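Local coordinates for protein TRAS1 ORF2p (Bombyx mori, PDB 1WDU) that is the N-terminal endonuclease domain of the ORF2 protein of a telomere-specific non-LTR retrotransposon and probably nicks telomeric repeat DNA at the insertion site, at residues A[135-140]-A[179-184]; A[152-157]-A[205-210]; A[159-164]-A[173-178]. The protein carries 1 engineered substitution. One frame throughout, in Å; residues are numbered along the deposited sequence.

How the interactions relate
Interactions 1 and 3 share helix 169-181, and interaction 2 touches interaction 3 but not interaction 1. Interaction 1 packs the end of this helix on helix 131-142. Interaction 3 packs its middle on the loop that precedes it. Interaction 2 pairs strand 149-154, which leads into that loop, with strand 204-212. Interactions 1 and 3 meet where Leu183 N lies 3.0 Å from Leu178 O, a probable hydrogen bond. Interactions 2 and 3, with centres about 9 Å apart, are tied by a probable hydrogen bond of 2.8 Å from Arg206 NE to Trp162 O. In interaction 2 the Asp154 side chain is about 3 Å from a bound phosphate ion, probably from the crystallisation liquor, consistent with an active-site position.

Interaction 1: residues A[135-140]-A[179-184]; sequences EQIKRV and GELGLH
Ile137 and Leu181 make the apolar part of this contact, and Leu183 adds to it. The Ile137 side chain meets Leu181 at about a right angle, and its CG2 branch comes 3.7 Å from Leu181 CD1. The same CG2 lies 4.1 Å from Leu183 CD1. It stands anti to the backbone N of Ile137, and the end of the CG1 branch leads away from Leu181. The Ile137 side chain also touches Phe124 and Phe151. Leu181 CD1 also lies over the backbone at Lys138, 4.2 Å from its CA.

The polar part is a single salt bridge on the more exposed side. Lys138 NZ bonds Glu180 OE1 at 3.1 Å and comes in on the syn lone pair of that oxygen. Both chains run extended beyond CG and carry their charged ends past the leucines to meet.

In the backbone, helix 169-181 ends at Leu181, and Gly182 follows with a positive phi of 72°. A weak bond of 3.5 Å from Gly182 N to Gly179 O, with Leu183 N near Leu178 O, is consistent with a Schellman motif. The contact joins two helices of an outer layer in the four-layered alpha/beta sandwich of the DNase I-like fold.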
# COMPACT_ATOMS: atom_id res chain seq x y z
N GLU A 135 -7.22 -9.57 11.22
CA GLU A 135 -7.49 -10.97 10.90
C GLU A 135 -7.26 -11.18 9.40
O GLU A 135 -6.69 -12.19 8.98
CB GLU A 135 -8.94 -11.36 11.23
CG GLU A 135 -9.36 -11.18 12.68
CD GLU A 135 -10.84 -11.47 12.90
OE1 GLU A 135 -11.68 -10.97 12.10
OE2 GLU A 135 -11.17 -12.20 13.86
N GLN A 136 -7.69 -10.22 8.60
CA GLN A 136 -7.50 -10.31 7.15
C GLN A 136 -6.01 -10.33 6.84
O GLN A 136 -5.57 -11.03 5.93
CB GLN A 136 -8.17 -9.14 6.43
CG GLN A 136 -9.68 -9.25 6.32
CD GLN A 136 -10.30 -7.98 5.74
OE1 GLN A 136 -9.86 -7.47 4.71
NE2 GLN A 136 -11.32 -7.47 6.42
N ILE A 137 -5.23 -9.57 7.61
CA ILE A 137 -3.78 -9.54 7.40
C ILE A 137 -3.23 -10.93 7.71
O ILE A 137 -2.41 -11.45 6.96
CB ILE A 137 -3.07 -8.50 8.31
CG1 ILE A 137 -3.57 -7.09 7.98
CG2 ILE A 137 -1.54 -8.59 8.16
CD1 ILE A 137 -3.47 -6.73 6.52
N LYS A 138 -3.70 -11.52 8.80
CA LYS A 138 -3.26 -12.85 9.20
C LYS A 138 -3.62 -13.87 8.11
O LYS A 138 -2.77 -14.64 7.68
CB LYS A 138 -3.93 -13.26 10.52
CG LYS A 138 -3.57 -12.36 11.70
CD LYS A 138 -4.00 -12.97 13.04
CE LYS A 138 -3.50 -12.12 14.21
NZ LYS A 138 -3.88 -12.67 15.55
N ARG A 139 -4.88 -13.85 7.68
CA ARG A 139 -5.36 -14.75 6.65
C ARG A 139 -4.48 -14.69 5.40
O ARG A 139 -4.15 -15.73 4.82
CB ARG A 139 -6.81 -14.41 6.29
CG ARG A 139 -7.47 -15.34 5.28
CD ARG A 139 -8.99 -15.31 5.43
NE ARG A 139 -9.67 -16.24 4.52
CZ ARG A 139 -9.96 -15.97 3.25
NH1 ARG A 139 -9.63 -14.80 2.72
NH2 ARG A 139 -10.57 -16.88 2.51
N VAL A 140 -4.10 -13.48 5.00
CA VAL A 140 -3.25 -13.30 3.83
C VAL A 140 -1.87 -13.90 4.08
O VAL A 140 -1.32 -14.59 3.24
CB VAL A 140 -3.08 -11.80 3.45
CG1 VAL A 140 -2.03 -11.64 2.37
CG2 VAL A 140 -4.40 -11.22 2.95
N GLY A 179 4.21 -8.12 14.83
CA GLY A 179 5.13 -8.94 15.60
C GLY A 179 4.88 -10.44 15.48
O GLY A 179 5.82 -11.22 15.36
N GLU A 180 3.61 -10.83 15.51
CA GLU A 180 3.25 -12.24 15.39
C GLU A 180 3.56 -12.80 14.01
O GLU A 180 3.88 -13.99 13.87
CB GLU A 180 1.75 -12.41 15.67
CG GLU A 180 1.36 -12.34 17.13
CD GLU A 180 -0.12 -12.07 17.31
OE1 GLU A 180 -0.94 -12.65 16.54
OE2 GLU A 180 -0.48 -11.28 18.21
N LEU A 181 3.46 -11.96 13.00
CA LEU A 181 3.70 -12.40 11.63
C LEU A 181 5.12 -12.20 11.12
O LEU A 181 5.45 -12.64 10.02
CB LEU A 181 2.72 -11.69 10.69
CG LEU A 181 1.25 -11.69 11.13
CD1 LEU A 181 0.40 -11.05 10.05
CD2 LEU A 181 0.79 -13.12 11.40
N GLY A 182 5.96 -11.57 11.92
CA GLY A 182 7.33 -11.35 11.48
C GLY A 182 7.40 -10.27 10.40
O GLY A 182 8.36 -10.22 9.63
N LEU A 183 6.38 -9.41 10.34
CA LEU A 183 6.33 -8.34 9.36
C LEU A 183 7.17 -7.15 9.85
O LEU A 183 7.12 -6.78 11.02
CB LEU A 183 4.87 -7.92 9.12
CG LEU A 183 4.01 -9.04 8.53
CD1 LEU A 183 2.56 -8.60 8.41
CD2 LEU A 183 4.55 -9.44 7.16
N HIS A 184 7.94 -6.56 8.94
CA HIS A 184 8.81 -5.45 9.30
C HIS A 184 8.45 -4.15 8.62
O HIS A 184 8.19 -4.10 7.42
CB HIS A 184 10.25 -5.84 8.96
CG HIS A 184 10.69 -7.12 9.60
ND1 HIS A 184 11.18 -7.17 10.89
CD2 HIS A 184 10.64 -8.40 9.17
CE1 HIS A 184 11.42 -8.43 11.21
NE2 HIS A 184 11.10 -9.19 10.19

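Interaction 2: residues A[152-157]-A[205-210]; sequences GGDANA and SRVDVT
This antiparallel pairing of strands 149-154 and 204-212 belongs to the central sheets of the DNase I-like sandwich. Gly153, Asp154, Ala155 and Asn156 match the GDxN sequence of that superfamily. Gly153 and Val209 form a hydrogen-bonded pair. Gly153 N reaches Val209 O at 3.1 Å, and Val209 N reaches Gly153 O at 3.0 Å.

Past Asp154 the chain leaves the strand, but Ala155 N still bonds Val207 O at 3.0 Å. Asn156 N gives the same oxygen only a weak bond. On the opposite face from Val209, Asp154 and Asp208 form a non-hydrogen-bonded pair. Their carboxylates, with planes 39° apart, are like charges close together, Asp154 OD1 4.1 Å from Asp208 OD2. Asp208 OD2 also lies 3.5 Å from Asp154 CB. Asp208 OD1 is held by Thr193 OG1. Asp154 OD2 has a weak bond from Asn26 ND2 and lies near a bound phosphate, consistent with an active-site position. Val209 CG2 packs against Ala155 CB, 4.0 Å away.

Asp154 and Val207 lie side by side, with Asp154 OD1 3.3 Å from Val207 CG2. That oxygen also closes an Asx turn: Asn156 N meets it from above the carboxylate plane.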
# COMPACT_ATOMS: atom_id res chain seq x y z
N GLY A 152 0.90 -2.32 1.84
CA GLY A 152 0.95 -0.88 1.82
C GLY A 152 -0.45 -0.31 1.87
O GLY A 152 -1.35 -0.78 1.17
N GLY A 153 -0.65 0.69 2.72
CA GLY A 153 -1.95 1.31 2.81
C GLY A 153 -2.08 2.32 3.92
O GLY A 153 -1.10 2.75 4.53
N ASP A 154 -3.33 2.71 4.17
CA ASP A 154 -3.68 3.66 5.20
C ASP A 154 -4.28 2.86 6.35
O ASP A 154 -5.34 2.27 6.22
CB ASP A 154 -4.72 4.65 4.66
CG ASP A 154 -5.10 5.72 5.67
OD1 ASP A 154 -4.59 5.68 6.81
OD2 ASP A 154 -5.91 6.60 5.33
N ALA A 155 -3.58 2.82 7.48
CA ALA A 155 -4.05 2.08 8.64
C ALA A 155 -4.85 2.95 9.60
O ALA A 155 -5.49 2.43 10.52
CB ALA A 155 -2.86 1.48 9.38
N ASN A 156 -4.83 4.26 9.39
CA ASN A 156 -5.52 5.18 10.29
C ASN A 156 -5.19 4.75 11.71
O ASN A 156 -6.07 4.57 12.55
CB ASN A 156 -7.04 5.12 10.08
CG ASN A 156 -7.51 5.99 8.93
OD1 ASN A 156 -8.03 5.50 7.93
ND2 ASN A 156 -7.33 7.30 9.07
N ALA A 157 -3.90 4.55 11.97
CA ALA A 157 -3.42 4.12 13.28
C ALA A 157 -2.06 4.77 13.49
O ALA A 157 -1.26 4.89 12.56
CB ALA A 157 -3.28 2.59 13.33
N SER A 205 -0.14 14.23 10.32
CA SER A 205 -0.02 12.91 10.94
C SER A 205 0.58 11.88 9.99
O SER A 205 0.69 12.12 8.79
CB SER A 205 -1.40 12.41 11.39
OG SER A 205 -2.22 12.13 10.27
N ARG A 206 0.97 10.74 10.55
CA ARG A 206 1.54 9.66 9.76
C ARG A 206 0.72 8.42 10.10
O ARG A 206 0.96 7.77 11.12
CB ARG A 206 3.02 9.43 10.10
CG ARG A 206 3.99 10.39 9.41
CD ARG A 206 5.44 10.25 9.93
NE ARG A 206 6.10 9.00 9.55
CZ ARG A 206 6.83 8.83 8.45
NH1 ARG A 206 7.00 9.82 7.58
NH2 ARG A 206 7.42 7.66 8.21
N VAL A 207 -0.27 8.12 9.26
CA VAL A 207 -1.13 6.97 9.49
C VAL A 207 -1.00 5.91 8.39
O VAL A 207 -1.65 4.86 8.45
CB VAL A 207 -2.62 7.40 9.63
CG1 VAL A 207 -2.78 8.28 10.86
CG2 VAL A 207 -3.07 8.16 8.39
N ASP A 208 -0.15 6.19 7.40
CA ASP A 208 0.08 5.26 6.31
C ASP A 208 1.29 4.37 6.63
O ASP A 208 2.34 4.86 7.02
CB ASP A 208 0.32 6.02 5.00
CG ASP A 208 -0.87 6.88 4.60
OD1 ASP A 208 -0.88 8.08 4.97
OD2 ASP A 208 -1.79 6.36 3.93
N VAL A 209 1.14 3.06 6.46
CA VAL A 209 2.23 2.15 6.77
C VAL A 209 2.53 1.20 5.62
O VAL A 209 1.64 0.85 4.84
CB VAL A 209 1.92 1.29 8.05
CG1 VAL A 209 3.22 0.80 8.68
CG2 VAL A 209 1.12 2.09 9.06
N THR A 210 3.80 0.82 5.52
CA THR A 210 4.29 -0.11 4.51
C THR A 210 5.12 -1.13 5.27
O THR A 210 6.03 -0.76 6.01
CB THR A 210 5.21 0.57 3.47
OG1 THR A 210 4.56 1.72 2.91
CG2 THR A 210 5.57 -0.40 2.36

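Interaction 3: residues A[159-164]-A[173-178]; sequences STWWGS and QLMGTL. Engineered in segment 159-164: Ser164 (natural residue Cys).
Ser159 and Met175 bring the two backbones nearest, with their CA atoms 8.1 Å apart, where a loop with a short 3-10 turn at 160-161 runs beside helix 169-181. This loop leads from strand 149-154 into that helix, within the DNase I-like sandwich, and folds back on it. The contact is apolar and centres on Met175, which reaches both Trp161 and Trp162.

The Met175 chain is bent at both chi2 and chi3. The bends carry the methyl over one face of the Trp161 indole. Met175 CE sits 3.6 Å from the centroid of the five-membered ring and 20° off its normal, a CH-pi contact. The sulfur is oblique to the same ring. It also makes a Met-aromatic contact with Trp162, where Met175 SD is 3.7 Å from Trp162 CZ3. The two side chains run past each other in opposite senses. Beside them, Leu174 CD2 comes 3.7 Å from Trp162 CH2, again obliquely. Ile185 lies against both tryptophans and Met175.

The loop is braced from within. Ser159 O accepts from Trp162 N and Ser164 N, which approach from opposite faces of its plane. Ser159 CB covers one face of the Trp162 ring, offset toward the rim. Trp162 CG takes the position between backbone N and carbonyl carbon (chi1 55°), and the indole turns back against Ser159 CB towards the helix. Its NE1 has a weak bond to Ala157 O.

Ser164 is engineered, and Cys is the natural residue. In this structure its OG accepts from Ser159 N at 3.0 Å and bonds Arg206 O. Ser159 OG, packed 3.8 Å from Met175 CG, forms an ST turn by accepting from Trp161 N at 3.1 Å.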
# COMPACT_ATOMS: atom_id res chain seq x y z
N SER A 159 1.70 5.16 15.42
CA SER A 159 2.77 4.47 16.11
C SER A 159 4.11 5.11 15.79
O SER A 159 4.41 5.41 14.63
CB SER A 159 2.81 3.00 15.72
OG SER A 159 3.94 2.39 16.31
N THR A 160 4.91 5.33 16.83
CA THR A 160 6.22 5.92 16.63
C THR A 160 7.08 4.99 15.80
O THR A 160 8.10 5.41 15.26
CB THR A 160 6.92 6.24 17.98
OG1 THR A 160 7.01 5.05 18.78
CG2 THR A 160 6.14 7.29 18.74
N TRP A 161 6.69 3.73 15.68
CA TRP A 161 7.46 2.79 14.88
C TRP A 161 7.42 3.17 13.39
O TRP A 161 8.26 2.72 12.61
CB TRP A 161 6.97 1.36 15.07
CG TRP A 161 7.42 0.78 16.36
CD1 TRP A 161 6.67 0.59 17.49
CD2 TRP A 161 8.75 0.36 16.68
NE1 TRP A 161 7.45 0.07 18.49
CE2 TRP A 161 8.73 -0.08 18.02
CE3 TRP A 161 9.95 0.31 15.97
CZ2 TRP A 161 9.88 -0.56 18.67
CZ3 TRP A 161 11.09 -0.17 16.61
CH2 TRP A 161 11.05 -0.59 17.95
N TRP A 162 6.44 3.97 13.00
CA TRP A 162 6.36 4.45 11.63
C TRP A 162 6.27 5.99 11.62
O TRP A 162 5.59 6.59 10.79
CB TRP A 162 5.21 3.78 10.83
CG TRP A 162 3.82 3.86 11.40
CD1 TRP A 162 2.96 4.93 11.33
CD2 TRP A 162 3.11 2.81 12.07
NE1 TRP A 162 1.75 4.59 11.91
CE2 TRP A 162 1.81 3.30 12.37
CE3 TRP A 162 3.43 1.50 12.43
CZ2 TRP A 162 0.85 2.52 13.02
CZ3 TRP A 162 2.47 0.72 13.08
CH2 TRP A 162 1.20 1.24 13.37
N GLY A 163 6.99 6.59 12.57
CA GLY A 163 7.09 8.04 12.68
C GLY A 163 5.96 8.90 13.21
O GLY A 163 6.06 10.13 13.16
N SER A 164 4.90 8.28 13.71
CA SER A 164 3.76 9.02 14.24
C SER A 164 4.13 9.80 15.50
O SER A 164 5.13 9.50 16.16
CB SER A 164 2.61 8.06 14.53
OG SER A 164 2.24 7.34 13.37
N GLN A 173 -2.26 -2.39 18.35
CA GLN A 173 -2.84 -3.64 17.84
C GLN A 173 -2.17 -4.04 16.54
O GLN A 173 -1.84 -5.21 16.34
CB GLN A 173 -4.35 -3.50 17.62
CG GLN A 173 -5.18 -3.45 18.91
CD GLN A 173 -6.64 -3.85 18.70
OE1 GLN A 173 -6.93 -4.97 18.28
NE2 GLN A 173 -7.55 -2.92 19.01
N LEU A 174 -1.96 -3.07 15.65
CA LEU A 174 -1.29 -3.35 14.37
C LEU A 174 0.14 -3.84 14.62
O LEU A 174 0.56 -4.83 14.04
CB LEU A 174 -1.27 -2.09 13.48
CG LEU A 174 -0.58 -2.21 12.11
CD1 LEU A 174 -1.08 -3.45 11.38
CD2 LEU A 174 -0.85 -0.96 11.28
N MET A 175 0.88 -3.15 15.48
CA MET A 175 2.24 -3.56 15.80
C MET A 175 2.26 -4.98 16.37
O MET A 175 3.14 -5.78 16.04
CB MET A 175 2.88 -2.61 16.82
CG MET A 175 3.51 -1.34 16.23
SD MET A 175 4.68 -1.70 14.88
CE MET A 175 6.11 -2.34 15.79
N GLY A 176 1.29 -5.28 17.23
CA GLY A 176 1.21 -6.60 17.83
C GLY A 176 1.05 -7.65 16.75
O GLY A 176 1.71 -8.69 16.76
N THR A 177 0.15 -7.36 15.81
CA THR A 177 -0.09 -8.27 14.70
C THR A 177 1.19 -8.40 13.87
O THR A 177 1.57 -9.50 13.49
CB THR A 177 -1.24 -7.76 13.83
OG1 THR A 177 -2.44 -7.74 14.62
CG2 THR A 177 -1.45 -8.65 12.62
N LEU A 178 1.85 -7.28 13.60
CA LEU A 178 3.09 -7.36 12.83
C LEU A 178 4.09 -8.28 13.51
O LEU A 178 4.71 -9.12 12.86
CB LEU A 178 3.71 -5.97 12.65
CG LEU A 178 3.25 -5.16 11.44
CD1 LEU A 178 1.76 -5.33 11.18
CD2 LEU A 178 3.63 -3.70 11.67